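Local coordinates for MutT/NUDIX family protein (Bacillus thuringiensis str. Al Hakam, PDB 3ID9) that probably hydrolyses a nucleoside diphosphate linked to another group, as enzymes of the MutT/Nudix family do, although its own substrate is not established, at residues V24-I29 with G53-G58; D33-L38 with M126-E131; L37-K42 with R70-L75; K81-C86 with H97-L102; C86-A91 with Q156-N161. All blocks are in the same frame, centred on the assembly; numbering follows the deposited sequence.

Contact 1: residues V24-I29 with G53-G58; sequences VRVTGI and GRVENG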
# COMPACT_ATOMS: atom_id res chain seq x y z
N VAL B 24 -10.03 -0.96 8.09
CA VAL B 24 -8.83 -0.32 7.57
C VAL B 24 -8.39 0.88 8.41
O VAL B 24 -9.20 1.74 8.76
CB VAL B 24 -9.04 0.15 6.13
CG1 VAL B 24 -7.72 0.63 5.54
CG2 VAL B 24 -9.63 -0.98 5.29
N ARG B 25 -7.11 0.92 8.73
CA ARG B 25 -6.55 2.00 9.53
C ARG B 25 -5.39 2.70 8.84
O ARG B 25 -4.51 2.05 8.27
CB ARG B 25 -6.08 1.47 10.89
CG ARG B 25 -7.24 1.20 11.81
CD ARG B 25 -6.85 0.58 13.14
NE ARG B 25 -8.04 0.53 13.97
CZ ARG B 25 -8.60 1.60 14.53
NH1 ARG B 25 -8.06 2.80 14.36
NH2 ARG B 25 -9.72 1.48 15.24
N VAL B 26 -5.42 4.02 8.89
CA VAL B 26 -4.37 4.84 8.30
C VAL B 26 -3.59 5.52 9.41
O VAL B 26 -4.14 5.83 10.47
CB VAL B 26 -4.96 5.93 7.37
CG1 VAL B 26 -5.53 5.30 6.13
CG2 VAL B 26 -6.04 6.72 8.10
N THR B 27 -2.31 5.75 9.17
CA THR B 27 -1.44 6.41 10.14
C THR B 27 -0.64 7.44 9.38
O THR B 27 -0.17 7.17 8.27
CB THR B 27 -0.49 5.41 10.82
OG1 THR B 27 -1.23 4.61 11.75
CG2 THR B 27 0.63 6.13 11.56
N GLY B 28 -0.48 8.61 9.98
CA GLY B 28 0.27 9.66 9.32
C GLY B 28 1.64 9.91 9.91
O GLY B 28 1.83 9.88 11.13
N ILE B 29 2.61 10.14 9.03
CA ILE B 29 3.96 10.43 9.45
C ILE B 29 4.39 11.70 8.74
O ILE B 29 4.78 11.68 7.56
CB ILE B 29 4.90 9.25 9.14
CG1 ILE B 29 4.56 8.09 10.09
CG2 ILE B 29 6.35 9.67 9.30
CD1 ILE B 29 5.52 6.94 10.05
N GLY B 53 -6.30 6.73 12.40
CA GLY B 53 -7.61 6.28 12.80
C GLY B 53 -8.27 5.36 11.78
O GLY B 53 -7.69 5.01 10.75
N ARG B 54 -9.50 4.97 12.09
CA ARG B 54 -10.27 4.09 11.24
C ARG B 54 -10.75 4.78 9.96
O ARG B 54 -11.16 5.93 9.97
CB ARG B 54 -11.49 3.58 12.01
CG ARG B 54 -11.64 2.08 12.06
CD ARG B 54 -13.07 1.67 11.74
NE ARG B 54 -14.04 2.62 12.27
CZ ARG B 54 -15.24 2.84 11.74
NH1 ARG B 54 -15.62 2.16 10.66
NH2 ARG B 54 -16.05 3.75 12.27
N VAL B 55 -10.67 4.06 8.85
CA VAL B 55 -11.15 4.59 7.58
C VAL B 55 -12.66 4.33 7.63
O VAL B 55 -13.09 3.18 7.71
CB VAL B 55 -10.50 3.85 6.40
CG1 VAL B 55 -11.12 4.30 5.08
CG2 VAL B 55 -9.00 4.12 6.40
N GLU B 56 -13.45 5.39 7.61
CA GLU B 56 -14.91 5.26 7.68
C GLU B 56 -15.55 4.87 6.35
O GLU B 56 -15.09 5.26 5.28
CB GLU B 56 -15.53 6.55 8.22
CG GLU B 56 -14.89 7.00 9.53
CD GLU B 56 -15.56 8.22 10.14
OE1 GLU B 56 -15.83 9.19 9.39
OE2 GLU B 56 -15.78 8.22 11.37
N ASN B 57 -16.62 4.10 6.44
CA ASN B 57 -17.33 3.62 5.26
C ASN B 57 -17.54 4.67 4.17
O ASN B 57 -18.07 5.76 4.42
CB ASN B 57 -18.68 3.02 5.67
CG ASN B 57 -19.38 2.32 4.53
OD1 ASN B 57 -19.93 2.96 3.63
ND2 ASN B 57 -19.35 0.98 4.54
N GLY B 58 -17.10 4.34 2.96
CA GLY B 58 -17.24 5.26 1.84
C GLY B 58 -16.08 6.21 1.64
O GLY B 58 -16.05 6.96 0.65
O HOH W 1 -12.55 0.49 8.09

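Contact 2: residues D33-L38 with M126-E131; sequences DEKVLL and MVPINE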
# COMPACT_ATOMS: atom_id res chain seq x y z
N ASP B 33 12.21 18.91 9.57
CA ASP B 33 13.45 19.14 10.30
C ASP B 33 13.82 17.92 11.14
O ASP B 33 14.17 18.05 12.31
CB ASP B 33 13.33 20.36 11.22
CG ASP B 33 12.76 21.57 10.51
OD1 ASP B 33 13.24 21.89 9.39
OD2 ASP B 33 11.84 22.20 11.07
N GLU B 34 13.74 16.75 10.53
CA GLU B 34 14.08 15.50 11.19
C GLU B 34 13.26 15.21 12.44
O GLU B 34 13.70 14.47 13.33
CB GLU B 34 15.57 15.49 11.55
CG GLU B 34 16.50 15.60 10.35
CD GLU B 34 17.95 15.80 10.77
OE1 GLU B 34 18.26 16.85 11.40
OE2 GLU B 34 18.79 14.92 10.47
N LYS B 35 12.06 15.78 12.53
CA LYS B 35 11.19 15.55 13.67
C LYS B 35 9.87 14.99 13.18
O LYS B 35 9.42 15.33 12.08
CB LYS B 35 10.91 16.84 14.43
CG LYS B 35 12.14 17.53 15.00
CD LYS B 35 11.74 18.86 15.59
CE LYS B 35 12.93 19.65 16.07
NZ LYS B 35 12.50 20.96 16.61
N VAL B 36 9.25 14.15 13.99
CA VAL B 36 7.97 13.56 13.64
C VAL B 36 6.84 14.15 14.47
O VAL B 36 7.00 14.39 15.65
CB VAL B 36 7.98 12.03 13.85
CG1 VAL B 36 6.70 11.42 13.33
CG2 VAL B 36 9.16 11.42 13.12
N LEU B 37 5.70 14.36 13.83
CA LEU B 37 4.54 14.91 14.52
C LEU B 37 3.85 13.85 15.39
O LEU B 37 3.37 12.85 14.88
CB LEU B 37 3.54 15.42 13.47
CG LEU B 37 2.16 16.04 13.74
CD1 LEU B 37 1.62 15.66 15.10
CD2 LEU B 37 2.27 17.54 13.61
N LEU B 38 3.82 14.07 16.70
CA LEU B 38 3.12 13.16 17.58
C LEU B 38 1.92 13.89 18.14
O LEU B 38 1.93 15.10 18.30
CB LEU B 38 3.99 12.65 18.73
CG LEU B 38 5.21 11.81 18.34
CD1 LEU B 38 5.81 11.18 19.60
CD2 LEU B 38 4.79 10.73 17.32
N MSE B 126 6.44 18.00 18.06
CA MSE B 126 7.34 17.56 17.01
C MSE B 126 8.55 16.93 17.71
O MSE B 126 9.37 17.63 18.28
CB MSE B 126 7.79 18.74 16.15
CG MSE B 126 6.68 19.39 15.33
SE MSE B 126 5.78 18.20 14.05
CE MSE B 126 7.29 17.78 12.90
N VAL B 127 8.64 15.61 17.67
CA VAL B 127 9.74 14.92 18.32
C VAL B 127 10.84 14.47 17.36
O VAL B 127 10.57 13.86 16.33
CB VAL B 127 9.22 13.69 19.11
CG1 VAL B 127 10.39 12.91 19.68
CG2 VAL B 127 8.31 14.15 20.24
N PRO B 128 12.10 14.78 17.69
CA PRO B 128 13.22 14.38 16.83
C PRO B 128 13.15 12.88 16.63
O PRO B 128 12.90 12.14 17.58
CB PRO B 128 14.45 14.79 17.64
CG PRO B 128 13.95 15.97 18.43
CD PRO B 128 12.58 15.49 18.89
N ILE B 129 13.39 12.43 15.40
CA ILE B 129 13.34 11.01 15.09
C ILE B 129 14.30 10.15 15.90
O ILE B 129 13.97 9.03 16.26
CB ILE B 129 13.56 10.78 13.58
CG1 ILE B 129 12.41 11.42 12.81
CG2 ILE B 129 13.62 9.28 13.27
CD1 ILE B 129 12.66 11.52 11.33
N ASN B 130 15.48 10.68 16.21
CA ASN B 130 16.45 9.92 17.00
C ASN B 130 16.08 9.88 18.48
O ASN B 130 16.91 9.49 19.31
CB ASN B 130 17.86 10.49 16.83
CG ASN B 130 17.95 11.96 17.23
OD1 ASN B 130 17.62 12.34 18.36
ND2 ASN B 130 18.41 12.80 16.30
N GLU B 131 14.86 10.28 18.82
CA GLU B 131 14.40 10.27 20.21
C GLU B 131 13.10 9.51 20.39
O GLU B 131 12.56 9.46 21.49
CB GLU B 131 14.20 11.68 20.74
CG GLU B 131 15.47 12.48 20.93
CD GLU B 131 15.19 13.82 21.60
OE1 GLU B 131 14.71 13.81 22.75
OE2 GLU B 131 15.45 14.87 20.97
O HOH W 2 16.21 13.21 14.44

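Contact 3: residues L37-K42 with R70-L75; sequences LLVKQK and REETGL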
# COMPACT_ATOMS: atom_id res chain seq x y z
N LEU B 37 5.70 14.36 13.83
CA LEU B 37 4.54 14.91 14.52
C LEU B 37 3.85 13.85 15.39
O LEU B 37 3.37 12.85 14.88
CB LEU B 37 3.54 15.42 13.47
CG LEU B 37 2.16 16.04 13.74
CD1 LEU B 37 1.62 15.66 15.10
CD2 LEU B 37 2.27 17.54 13.61
N LEU B 38 3.82 14.07 16.70
CA LEU B 38 3.12 13.16 17.58
C LEU B 38 1.92 13.89 18.14
O LEU B 38 1.93 15.10 18.30
CB LEU B 38 3.99 12.65 18.73
CG LEU B 38 5.21 11.81 18.34
CD1 LEU B 38 5.81 11.18 19.60
CD2 LEU B 38 4.79 10.73 17.32
N VAL B 39 0.89 13.12 18.43
CA VAL B 39 -0.36 13.62 18.95
C VAL B 39 -0.61 12.95 20.29
O VAL B 39 -0.08 11.86 20.56
CB VAL B 39 -1.48 13.27 17.92
CG1 VAL B 39 -2.81 13.06 18.61
CG2 VAL B 39 -1.60 14.39 16.90
N LYS B 40 -1.38 13.59 21.15
CA LYS B 40 -1.66 13.01 22.45
C LYS B 40 -3.03 12.33 22.39
O LYS B 40 -4.01 12.95 21.98
CB LYS B 40 -1.66 14.08 23.54
CG LYS B 40 -1.67 13.55 24.95
CD LYS B 40 -0.27 13.17 25.42
CE LYS B 40 0.19 14.08 26.57
NZ LYS B 40 -0.71 14.00 27.77
N GLN B 41 -3.06 11.05 22.77
CA GLN B 41 -4.29 10.26 22.76
C GLN B 41 -5.28 10.69 23.84
O GLN B 41 -4.91 10.87 25.00
CB GLN B 41 -3.97 8.77 22.96
CG GLN B 41 -3.16 8.13 21.84
CD GLN B 41 -2.86 6.66 22.11
OE1 GLN B 41 -2.19 6.32 23.10
NE2 GLN B 41 -3.36 5.78 21.25
N LYS B 42 -6.54 10.84 23.45
CA LYS B 42 -7.59 11.24 24.38
C LYS B 42 -8.17 9.99 25.04
O LYS B 42 -9.29 10.02 25.56
CB LYS B 42 -8.69 12.01 23.65
CG LYS B 42 -8.18 13.22 22.88
CD LYS B 42 -9.30 13.95 22.15
CE LYS B 42 -10.28 14.58 23.13
NZ LYS B 42 -11.36 15.34 22.42
N ARG B 70 -6.79 16.57 10.43
CA ARG B 70 -7.28 17.85 10.92
C ARG B 70 -8.14 17.78 12.18
O ARG B 70 -8.41 18.81 12.79
CB ARG B 70 -7.95 18.67 9.82
CG ARG B 70 -9.02 18.03 8.97
CD ARG B 70 -9.12 18.83 7.66
NE ARG B 70 -10.14 18.33 6.75
CZ ARG B 70 -10.25 18.69 5.47
NH1 ARG B 70 -9.39 19.56 4.93
NH2 ARG B 70 -11.22 18.18 4.72
N GLU B 71 -8.54 16.58 12.58
CA GLU B 71 -9.32 16.44 13.81
C GLU B 71 -8.34 16.33 14.98
O GLU B 71 -8.65 16.70 16.10
CB GLU B 71 -10.20 15.19 13.78
CG GLU B 71 -11.12 15.07 12.57
CD GLU B 71 -12.10 13.91 12.68
OE1 GLU B 71 -11.71 12.83 13.18
OE2 GLU B 71 -13.27 14.08 12.27
N GLU B 72 -7.14 15.82 14.70
CA GLU B 72 -6.14 15.64 15.75
C GLU B 72 -5.03 16.68 15.78
O GLU B 72 -4.35 16.82 16.79
CB GLU B 72 -5.53 14.23 15.67
CG GLU B 72 -6.57 13.11 15.79
CD GLU B 72 -5.97 11.70 15.68
OE1 GLU B 72 -5.32 11.40 14.65
OE2 GLU B 72 -6.16 10.90 16.61
N THR B 73 -4.83 17.40 14.68
CA THR B 73 -3.76 18.41 14.61
C THR B 73 -4.22 19.70 13.92
O THR B 73 -3.48 20.69 13.88
CB THR B 73 -2.54 17.91 13.80
OG1 THR B 73 -2.79 18.09 12.40
CG2 THR B 73 -2.28 16.43 14.07
N GLY B 74 -5.42 19.70 13.37
CA GLY B 74 -5.92 20.88 12.68
C GLY B 74 -5.12 21.30 11.46
O GLY B 74 -5.38 22.36 10.89
N LEU B 75 -4.15 20.49 11.03
CA LEU B 75 -3.32 20.81 9.87
C LEU B 75 -3.90 20.32 8.54
O LEU B 75 -4.67 19.37 8.51
CB LEU B 75 -1.93 20.18 10.01
CG LEU B 75 -1.00 20.58 11.15
CD1 LEU B 75 0.29 19.76 11.03
CD2 LEU B 75 -0.70 22.07 11.08

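Contact 4: residues K81-C86 with H97-L102; sequences KLLYVC and HITFLL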
# COMPACT_ATOMS: atom_id res chain seq x y z
N LYS B 81 3.68 9.60 -0.13
CA LYS B 81 3.79 8.22 -0.54
C LYS B 81 3.31 7.23 0.51
O LYS B 81 3.22 7.54 1.70
CB LYS B 81 5.23 7.88 -0.92
CG LYS B 81 5.54 8.11 -2.39
CD LYS B 81 6.93 7.59 -2.73
CE LYS B 81 7.16 7.58 -4.23
NZ LYS B 81 8.36 6.75 -4.59
N LEU B 82 2.99 6.03 0.04
CA LEU B 82 2.54 4.94 0.87
C LEU B 82 3.85 4.42 1.47
O LEU B 82 4.75 4.01 0.74
CB LEU B 82 1.90 3.88 -0.01
CG LEU B 82 0.95 2.82 0.54
CD1 LEU B 82 1.45 2.39 1.90
CD2 LEU B 82 -0.46 3.39 0.61
N LEU B 83 3.97 4.45 2.78
CA LEU B 83 5.21 4.00 3.40
C LEU B 83 5.22 2.54 3.81
O LEU B 83 6.20 1.82 3.59
CB LEU B 83 5.52 4.85 4.63
CG LEU B 83 6.73 4.34 5.43
CD1 LEU B 83 8.00 4.60 4.64
CD2 LEU B 83 6.79 5.02 6.79
N TYR B 84 4.12 2.09 4.41
CA TYR B 84 4.08 0.75 4.92
C TYR B 84 2.66 0.22 4.98
O TYR B 84 1.73 0.93 5.37
CB TYR B 84 4.70 0.77 6.32
CG TYR B 84 4.93 -0.57 6.96
CD1 TYR B 84 6.05 -1.34 6.64
CD2 TYR B 84 4.05 -1.06 7.92
CE1 TYR B 84 6.29 -2.56 7.27
CE2 TYR B 84 4.27 -2.27 8.56
CZ TYR B 84 5.40 -3.02 8.23
OH TYR B 84 5.63 -4.21 8.88
N VAL B 85 2.50 -1.04 4.58
CA VAL B 85 1.21 -1.69 4.60
C VAL B 85 1.37 -2.95 5.43
O VAL B 85 2.26 -3.76 5.19
CB VAL B 85 0.72 -2.04 3.17
CG1 VAL B 85 -0.56 -2.86 3.24
CG2 VAL B 85 0.47 -0.76 2.37
N CYS B 86 0.52 -3.07 6.43
CA CYS B 86 0.56 -4.22 7.33
C CYS B 86 -0.82 -4.85 7.35
O CYS B 86 -1.82 -4.17 7.62
CB CYS B 86 0.96 -3.75 8.73
SG CYS B 86 0.88 -5.05 10.01
N HIS B 97 -3.55 -2.15 7.77
CA HIS B 97 -3.03 -0.91 8.34
C HIS B 97 -2.07 -0.20 7.38
O HIS B 97 -0.99 -0.70 7.09
CB HIS B 97 -2.30 -1.22 9.65
CG HIS B 97 -1.86 -0.00 10.41
ND1 HIS B 97 -0.99 -0.06 11.47
CD2 HIS B 97 -2.19 1.30 10.26
CE1 HIS B 97 -0.80 1.16 11.95
NE2 HIS B 97 -1.52 2.01 11.23
N ILE B 98 -2.47 0.97 6.89
CA ILE B 98 -1.64 1.74 5.97
C ILE B 98 -0.99 2.97 6.63
O ILE B 98 -1.66 3.74 7.32
CB ILE B 98 -2.45 2.25 4.74
CG1 ILE B 98 -2.94 1.08 3.88
CG2 ILE B 98 -1.58 3.15 3.88
CD1 ILE B 98 -4.23 0.46 4.36
N THR B 99 0.31 3.15 6.40
CA THR B 99 1.05 4.29 6.94
C THR B 99 1.48 5.21 5.81
O THR B 99 2.15 4.79 4.86
CB THR B 99 2.32 3.83 7.70
OG1 THR B 99 1.95 3.25 8.95
CG2 THR B 99 3.24 5.02 7.97
N PHE B 100 1.09 6.48 5.91
CA PHE B 100 1.41 7.48 4.88
C PHE B 100 2.47 8.50 5.29
O PHE B 100 2.45 9.00 6.41
CB PHE B 100 0.16 8.29 4.50
CG PHE B 100 -0.85 7.54 3.70
CD1 PHE B 100 -2.12 7.32 4.21
CD2 PHE B 100 -0.55 7.09 2.42
CE1 PHE B 100 -3.09 6.67 3.45
CE2 PHE B 100 -1.50 6.44 1.65
CZ PHE B 100 -2.77 6.22 2.16
N LEU B 101 3.38 8.82 4.37
CA LEU B 101 4.35 9.87 4.61
C LEU B 101 3.57 11.09 4.18
O LEU B 101 3.16 11.19 3.02
CB LEU B 101 5.59 9.72 3.73
CG LEU B 101 6.63 8.72 4.25
CD1 LEU B 101 7.81 8.65 3.28
CD2 LEU B 101 7.09 9.16 5.63
N LEU B 102 3.33 12.01 5.11
CA LEU B 102 2.56 13.21 4.82
C LEU B 102 3.42 14.46 4.64
O LEU B 102 4.57 14.51 5.06
CB LEU B 102 1.56 13.46 5.94
CG LEU B 102 0.52 12.36 6.15
CD1 LEU B 102 -0.29 12.62 7.42
CD2 LEU B 102 -0.39 12.31 4.93
O HOH W 3 1.28 0.48 8.33

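Contact 5: residues C86-A91 with Q156-N161; sequences CDKPDA and QGLKRN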
# COMPACT_ATOMS: atom_id res chain seq x y z
N CYS B 86 0.52 -3.07 6.43
CA CYS B 86 0.56 -4.22 7.33
C CYS B 86 -0.82 -4.85 7.35
O CYS B 86 -1.82 -4.17 7.62
CB CYS B 86 0.96 -3.75 8.73
SG CYS B 86 0.88 -5.05 10.01
N ASP B 87 -0.91 -6.13 7.03
CA ASP B 87 -2.21 -6.76 7.06
C ASP B 87 -2.24 -8.01 7.92
O ASP B 87 -1.30 -8.80 7.94
CB ASP B 87 -2.76 -7.02 5.63
CG ASP B 87 -2.11 -8.20 4.93
OD1 ASP B 87 -0.86 -8.27 4.84
OD2 ASP B 87 -2.87 -9.06 4.45
N LYS B 88 -3.33 -8.12 8.68
CA LYS B 88 -3.57 -9.23 9.59
C LYS B 88 -4.91 -9.85 9.24
O LYS B 88 -5.93 -9.50 9.83
CB LYS B 88 -3.64 -8.75 11.04
CG LYS B 88 -2.31 -8.38 11.68
CD LYS B 88 -2.54 -8.02 13.14
CE LYS B 88 -1.26 -7.68 13.87
NZ LYS B 88 -1.58 -7.35 15.30
N PRO B 89 -4.93 -10.76 8.26
CA PRO B 89 -6.20 -11.37 7.88
C PRO B 89 -6.86 -12.19 9.00
O PRO B 89 -8.09 -12.31 9.04
CB PRO B 89 -5.84 -12.20 6.64
CG PRO B 89 -4.40 -12.54 6.86
CD PRO B 89 -3.83 -11.25 7.40
N ASP B 90 -6.05 -12.73 9.93
CA ASP B 90 -6.60 -13.52 11.03
C ASP B 90 -7.26 -12.70 12.14
O ASP B 90 -7.92 -13.25 13.01
CB ASP B 90 -5.51 -14.41 11.68
CG ASP B 90 -4.93 -15.44 10.73
OD1 ASP B 90 -5.70 -16.09 9.98
OD2 ASP B 90 -3.69 -15.61 10.74
N ALA B 91 -7.06 -11.38 12.13
CA ALA B 91 -7.67 -10.54 13.16
C ALA B 91 -9.18 -10.55 13.02
O ALA B 91 -9.71 -10.92 11.98
CB ALA B 91 -7.14 -9.11 13.07
N GLN B 156 4.19 -6.06 4.72
CA GLN B 156 4.39 -7.19 5.60
C GLN B 156 3.05 -7.83 5.92
O GLN B 156 2.10 -7.14 6.26
CB GLN B 156 5.07 -6.73 6.88
CG GLN B 156 5.43 -7.84 7.83
CD GLN B 156 6.06 -7.31 9.11
OE1 GLN B 156 7.05 -6.57 9.07
NE2 GLN B 156 5.50 -7.70 10.25
N GLY B 157 2.99 -9.15 5.77
CA GLY B 157 1.78 -9.88 6.07
C GLY B 157 2.02 -10.60 7.39
O GLY B 157 3.08 -11.19 7.59
N LEU B 158 1.04 -10.55 8.29
CA LEU B 158 1.19 -11.20 9.59
C LEU B 158 0.05 -12.16 9.89
O LEU B 158 -1.12 -11.79 9.88
CB LEU B 158 1.25 -10.16 10.70
CG LEU B 158 2.44 -9.20 10.64
CD1 LEU B 158 2.23 -8.05 11.61
CD2 LEU B 158 3.70 -9.97 10.97
N LYS B 159 0.41 -13.41 10.17
CA LYS B 159 -0.56 -14.44 10.51
C LYS B 159 -0.11 -15.10 11.80
O LYS B 159 1.09 -15.16 12.09
CB LYS B 159 -0.64 -15.48 9.39
CG LYS B 159 -1.21 -14.94 8.09
CD LYS B 159 -1.35 -16.02 7.03
CE LYS B 159 -2.34 -17.11 7.43
NZ LYS B 159 -3.71 -16.58 7.62
N ARG B 160 -1.06 -15.59 12.59
CA ARG B 160 -0.71 -16.26 13.84
C ARG B 160 -0.11 -17.63 13.55
O ARG B 160 -0.30 -18.20 12.47
CB ARG B 160 -1.95 -16.42 14.73
CG ARG B 160 -2.20 -15.27 15.68
CD ARG B 160 -1.11 -15.18 16.75
NE ARG B 160 -1.62 -15.47 18.09
CZ ARG B 160 -1.47 -16.63 18.72
NH1 ARG B 160 -0.82 -17.63 18.15
NH2 ARG B 160 -1.98 -16.79 19.94
N ASN B 161 0.62 -18.15 14.53
CA ASN B 161 1.28 -19.46 14.45
C ASN B 161 2.55 -19.42 13.61
O ASN B 161 2.77 -18.41 12.89
CB ASN B 161 0.32 -20.51 13.90
CG ASN B 161 -1.06 -20.43 14.55
OD1 ASN B 161 -1.18 -20.31 15.77
ND2 ASN B 161 -2.10 -20.51 13.73

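Contact 1: residues V24-I29 with G53-G58
Gly53, Arg54 and Val55 open the Nudix box, and here they pair with strand 23-32 of the mixed sheet. The pairing is antiparallel. Val26 and Gly53 form a hydrogen-bonded pair: Val26 N gives to Gly53 O (3.1 Å), and Gly53 N returns a bond to Val26 O (3.0 Å). Val55 N then reaches Val24 O at 2.7 Å. A water closes this end, accepting from Val24 N and donating to Val55 O. The Val24 and Val55 side chains lie side by side and point the same way, with CG1 of Val24 3.8 Å from CG2 of Val55. The same Val55 CG2 crosses Val26 CG1 at about a right angle (3.7 Å). Helix 61-72 covers all three valines. Arg25 and Arg54 sit on the opposite face. The Arg25 chain runs extended from CG to NE. Its guanidinium lays one face over Arg54 CG, which is 3.8 Å from Arg25 NH2. The two guanidinium planes are 68° apart. This is a guanidinium face on an aliphatic carbon, with no hydrogen bond between the two side chains. The chemistry is therefore two-sided: an apolar valine layer under the helix, and two like charges on the other face, which probably make it basic.

Contact 2: residues D33-L38 with M126-E131
Met126, a selenomethionine in this crystal, folds its side chain across Leu37. Its chi1 (-66°) and chi2 (-60°) bring SE to lie against Leu37, 3.6 Å from Leu37 CD2. The two side chains run obliquely to each other. A further bend at chi3 (-63°) turns the terminal CE toward Lys35 O. Lys35 crosses Met126 at about a right angle: its extended chain passes with CD 4.0 Å from Met126 CB, while its CG runs alongside the backbone of Pro128. Strands 35-40 and 124-128 are antiparallel neighbours in the mixed sheet of the Nudix fold. Val36 and Val127 are the hydrogen-bonded pair. Val36 N gives to Val127 O at 2.7 Å, and Val127 N gives to Val36 O at 2.9 Å. On the face that carries Val36, the CG2 branch of that residue meets Ile129 CG1, and the two side chains cross at about a right angle. Ile145 of helix 139-147 packs on both. Farther along the same face, Leu38 CD1 touches Val127 CG2 at 3.9 Å. Past Pro128 the chain turns into a 3-10 segment, but one more backbone bond is made: Ile129 N to Glu34 O (2.9 Å). A water donates to the same Glu34 O, 3.0 Å away, and accepts from Asn130 N.

Contact 3: residues L37-K42 with R70-L75
Glu72 brings the flat group of this contact, its carboxylate, but touches Val39 with the aliphatic root of the side chain. Its CB lies 4.1 Å from Val39 CG2 and 4.2 Å from Val39 CG1, so it faces both branches of the valine. The chain runs extended beyond CG and carries the carboxylate past Val39. There OE1 accepts a hydrogen bond from the backbone N of Gly52, just ahead of the Nudix box. OE1 also lies close to OE1 of Glu68. Residues 70-74 close that box, whose loop-helix-loop form is the hallmark of the family, and Leu75 follows it. In relatives, glutamates of this helix bind the catalytic divalent metal; none is modelled in this contact. Strand 35-40 meets the C-terminal end of helix 61-72 mainly through apolar groups, with no hydrogen bond between the two segments. Val39 crosses Thr73 at about a right angle, CG2 to CG2, at 3.6 Å. Val39 CG2 also rests by the carbonyl of Glu72, where the helix ends. With chi1 of 178°, Leu37 swings CG away from its own N and toward the loop after the helix. One of its methyls, CD1, reaches Thr73 CG2 at 4.1 Å. The other, CD2, meets Leu75 CD1 tip to tip at 3.9 Å. Thr73 thus shows its methyl to the strand and keeps its hydroxyl for the chain. OG1 bonds to Met69 O and accepts from Leu75 N (3.1 Å, 155° at the hydrogen), forming an ST turn.

Contact 4: residues K81-C86 with H97-L102
Leu83 and Tyr84 both turn their backbone N toward Thr99 O. Leu83 N gives to Thr99 O at 2.8 Å, and Tyr84 N makes a weak bond to the same Thr99 O at 3.4 Å. On either side of this point the antiparallel pairing is regular. Leu101 N gives to Lys81 O (3.0 Å), Thr99 N to Tyr84 O, and Cys86 and His97 exchange two bonds. A water adds to these: it donates to Tyr84 O and His97 O and lies 2.9 Å from Thr99 OG1. It also sits above one face of the His97 ring, offset toward its rim. The His97 ring itself is tied through NE2 to Thr27.

The apolar contacts fall on both faces. On one, Leu82 CD2 touches both Ile98 CG2 (3.5 Å) and Phe100 CE2 (3.4 Å). Ile98 CG2 also lies above one face of the Phe100 ring, offset toward its rim, and Lys81 O lies at the ring edge, in plane. Tyr155 of the second subunit meets this ring edge-to-face, and Val85 of that subunit packs on Leu82. On the other face, Leu83 runs alongside Thr99, with CD2 3.7 Å from Thr99 CG2. Leu83 CB touches Leu101 CG at 4.0 Å.

The register slips by one residue between Leu82 and Tyr84. Two residues set against one make this a classic beta bulge, within the hairpin of strands 77-88 and 95-104.

Contact 5: residues C86-A91 with Q156-N161
Asp90 and Lys159 are brought together by their torsions. In Asp90, CG is anti to the carbonyl carbon (chi1 -63°), which carries the carboxylate toward Lys159 and the backbone N of Arg160. The Lys159 chain bends at chi3 and chi4 (63° and 62°), which curls NZ back to the syn side of Asp90 OD1. The two side chains cross at about a right angle and form a salt bridge, Lys159 NZ to Asp90 OD1 at 3.1 Å, with NZ out of the carboxylate plane. A second, weak bond runs from NZ to OD2. Arg160 N also gives to Asp90 OD2 (3.2 Å), on the anti side, so the aspartate holds both a side chain and the backbone. Asp90 stands in the type I turn from Lys88 to Ala91, just after strand 77-88.

Before the turn, this strand runs parallel to strand 154-157. Asp87 N gives to Gln156 O (3.3 Å) and Leu158 N to Asp87 O (2.9 Å). Between these bonds, Asp87 OD1 lies 3.3 Å from CA of Gly157, where no side chain intervenes. OD1 is bonded to Tyr155, while OD2 takes Leu61 N of the second subunit. Leu158 CD1 touches Cys86 SG at 3.7 Å, and Lys88 crosses the same leucine obliquely, its CG 4.1 Å from Leu158 CB.

Lys159 NZ has a further partner, Gly58 O of the second subunit. The contact is thus mainly polar at its outer end. Asp90 ties down Lys159 and Arg160, near the end of the modelled chain, while Lys159 and Asp87 also bond to the second subunit.

Contacts 3 and 4 are buried, contacts 1 and 2 are partly buried, and contact 5 lies on the surface. All five reach the same mixed sheet. Contacts 2 and 3 share strand 35-40: the first pairs it with another strand, the second packs it on the end of the Nudix helix without a hydrogen bond. Contacts 4 and 5 share strand 77-88, antiparallel to one neighbour and parallel to the other. Contact 1 adjoins contact 4 through Thr27 and His97 and through Arg25 and Ile98. Salt bridging across the segments appears in contact 5 alone. Contacts 1, 4 and 5 touch the second subunit, whereas contacts 2 and 3 do not.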